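Local coordinates for uncharacterized NTF-2 like protein (Burkholderia xenovorans LB400, PDB 3EN8) that is of unknown function but has a SnoaL-like, NTF2-type fold, forms a two-chain assembly and binds a calcium ion, at residues Asn50-Ala53 / Leu54-His58. Residues are numbered along the deposited sequence; the frame is centred on the assembly and turned at random.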
loop_
_atom_site.group_PDB
_atom_site.type_symbol
_atom_site.label_atom_id
_atom_site.label_comp_id
_atom_site.label_asym_id
_atom_site.label_seq_id
_atom_site.Cartn_x
_atom_site.Cartn_y
_atom_site.Cartn_z
ATOM N N ASN A 50 -5.817 -22.504 -1.459
ATOM C CA ASN A 50 -6.819 -21.795 -2.288
ATOM C C ASN A 50 -6.140 -20.641 -2.993
ATOM O O ASN A 50 -6.373 -20.396 -4.170
ATOM C CB ASN A 50 -8.037 -21.294 -1.482
ATOM C CG ASN A 50 -9.114 -22.358 -1.330
ATOM O OD1 ASN A 50 -9.005 -23.459 -1.879
ATOM N ND2 ASN A 50 -10.160 -22.032 -0.585
ATOM N N LEU A 51 -5.261 -19.960 -2.252
ATOM C CA LEU A 51 -4.559 -18.783 -2.780
ATOM C C LEU A 51 -3.688 -19.178 -3.974
ATOM O O LEU A 51 -3.705 -18.549 -5.025
ATOM C CB LEU A 51 -3.696 -18.122 -1.687
ATOM C CG LEU A 51 -3.058 -16.790 -2.071
ATOM C CD1 LEU A 51 -4.109 -15.748 -2.476
ATOM C CD2 LEU A 51 -2.173 -16.316 -0.901
ATOM N N GLN A 52 -2.988 -20.286 -3.816
ATOM C CA GLN A 52 -2.075 -20.761 -4.857
ATOM C C GLN A 52 -2.837 -21.199 -6.106
ATOM O O GLN A 52 -2.420 -20.926 -7.242
ATOM C CB GLN A 52 -1.215 -21.908 -4.358
ATOM C CG GLN A 52 -0.377 -22.528 -5.453
ATOM C CD GLN A 52 0.723 -23.442 -4.941
ATOM O OE1 GLN A 52 1.048 -23.484 -3.740
ATOM N NE2 GLN A 52 1.304 -24.183 -5.859
ATOM N N ALA A 53 -3.941 -21.900 -5.884
ATOM C CA ALA A 53 -4.717 -22.473 -6.986
ATOM C C ALA A 53 -5.345 -21.344 -7.774
ATOM O O ALA A 53 -5.364 -21.342 -9.013
ATOM C CB ALA A 53 -5.796 -23.444 -6.474
ATOM N N LEU A 54 -5.814 -20.343 -7.045
ATOM C CA LEU A 54 -6.504 -19.218 -7.682
ATOM C C LEU A 54 -5.497 -18.430 -8.507
ATOM O O LEU A 54 -5.751 -18.101 -9.666
ATOM C CB LEU A 54 -7.229 -18.330 -6.665
ATOM C CG LEU A 54 -8.509 -18.927 -6.073
ATOM C CD1 LEU A 54 -9.042 -18.047 -4.920
ATOM C CD2 LEU A 54 -9.594 -19.164 -7.159
ATOM N N ARG A 55 -4.323 -18.183 -7.930
ATOM C CA ARG A 55 -3.303 -17.380 -8.634
ATOM C C ARG A 55 -2.777 -18.119 -9.867
ATOM O O ARG A 55 -2.477 -17.517 -10.904
ATOM C CB ARG A 55 -2.139 -17.001 -7.718
ATOM C CG ARG A 55 -2.485 -15.836 -6.766
ATOM C CD ARG A 55 -1.419 -15.671 -5.697
ATOM N NE ARG A 55 -1.618 -14.494 -4.870
ATOM C CZ ARG A 55 -0.906 -14.263 -3.774
ATOM N NH1 ARG A 55 0.003 -15.133 -3.410
ATOM N NH2 ARG A 55 -1.082 -13.152 -3.080
ATOM N N SER A 56 -2.705 -19.432 -9.734
ATOM C CA SER A 56 -2.067 -20.287 -10.753
ATOM C C SER A 56 -2.972 -20.380 -11.955
ATOM O O SER A 56 -2.543 -20.634 -13.092
ATOM C CB SER A 56 -1.804 -21.696 -10.220
ATOM O OG SER A 56 -0.628 -21.703 -9.450
ATOM N N HIS A 57 -4.239 -20.172 -11.665
ATOM C CA HIS A 57 -5.317 -20.350 -12.629
ATOM C C HIS A 57 -5.422 -19.107 -13.472
ATOM O O HIS A 57 -5.455 -19.132 -14.709
ATOM C CB HIS A 57 -6.654 -20.553 -11.905
ATOM C CG HIS A 57 -7.804 -20.789 -12.833
ATOM N ND1 HIS A 57 -8.737 -19.817 -13.126
ATOM C CD2 HIS A 57 -8.143 -21.872 -13.568
ATOM C CE1 HIS A 57 -9.618 -20.304 -13.984
ATOM N NE2 HIS A 57 -9.279 -21.546 -14.270
ATOM N N HIS A 58 -5.529 -18.012 -12.748
ATOM C CA HIS A 58 -5.591 -16.683 -13.354
ATOM C C HIS A 58 -5.273 -15.572 -12.359
ATOM O O HIS A 58 -5.851 -15.536 -11.272
ATOM C CB HIS A 58 -6.969 -16.455 -13.967
ATOM C CG HIS A 58 -7.115 -15.118 -14.615
ATOM N ND1 HIS A 58 -6.976 -14.931 -15.974
ATOM C CD2 HIS A 58 -7.344 -13.892 -14.085
ATOM C CE1 HIS A 58 -7.133 -13.650 -16.255
ATOM N NE2 HIS A 58 -7.361 -12.998 -15.128
HETATM O O HOH W 1 -0.134 -24.238 -8.559
#
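Leu51 lays its branched end over one face of the Arg55 guanidinium, one turn further along helix 48-57 of this NTF2-like fold, and the pair is a compact example of i to i+4 packing between an aliphatic and a charged side chain. Leu51 CG stands 3.6 Å above the guanidinium plane, displaced toward its rim, and Leu51 CD2 comes within 3.5 Å of Arg55 NH1. With CG of Arg55 anti to its own carbonyl carbon (chi1 -78°) and the chain extended from there to NE, the arginine runs back toward the start of the helix, which brings its flat end level with the leucine. Its nitrogens have other work: NH1 bonds to the hydroxyl of Tyr30, while NH2 forms a salt bridge with Glu106 and a hydrogen bond with Gln108, so the polar partners probably fix the rotation of the plane that the leucine covers.

Ordinary helical bonds set the spacing, with Arg55 N donating to Leu51 O at 3.0 Å and Leu54 N to Asn50 O at 2.9 Å. Leu54 packs its CG against that same Asn50 O, 3.2 Å away, rests like Leu51 on Ile45 of strand 43-46, and also touches Trp119 of the second subunit, whose ring meets that of His57. On another flank, Gln52 NE2 bonds to Asp24 and donates to a water 3.1 Å away; a further link from that water to Ser56 OG is doubtful, because the position of the hydroxyl is less sure. The helix ends with His57, and His58 is the first residue to leave helical geometry. Here Leu54 O accepts from both His57 N, at 3.3 Å, and His58 N, at 3.1 Å, the two donors approaching from the same face of its plane.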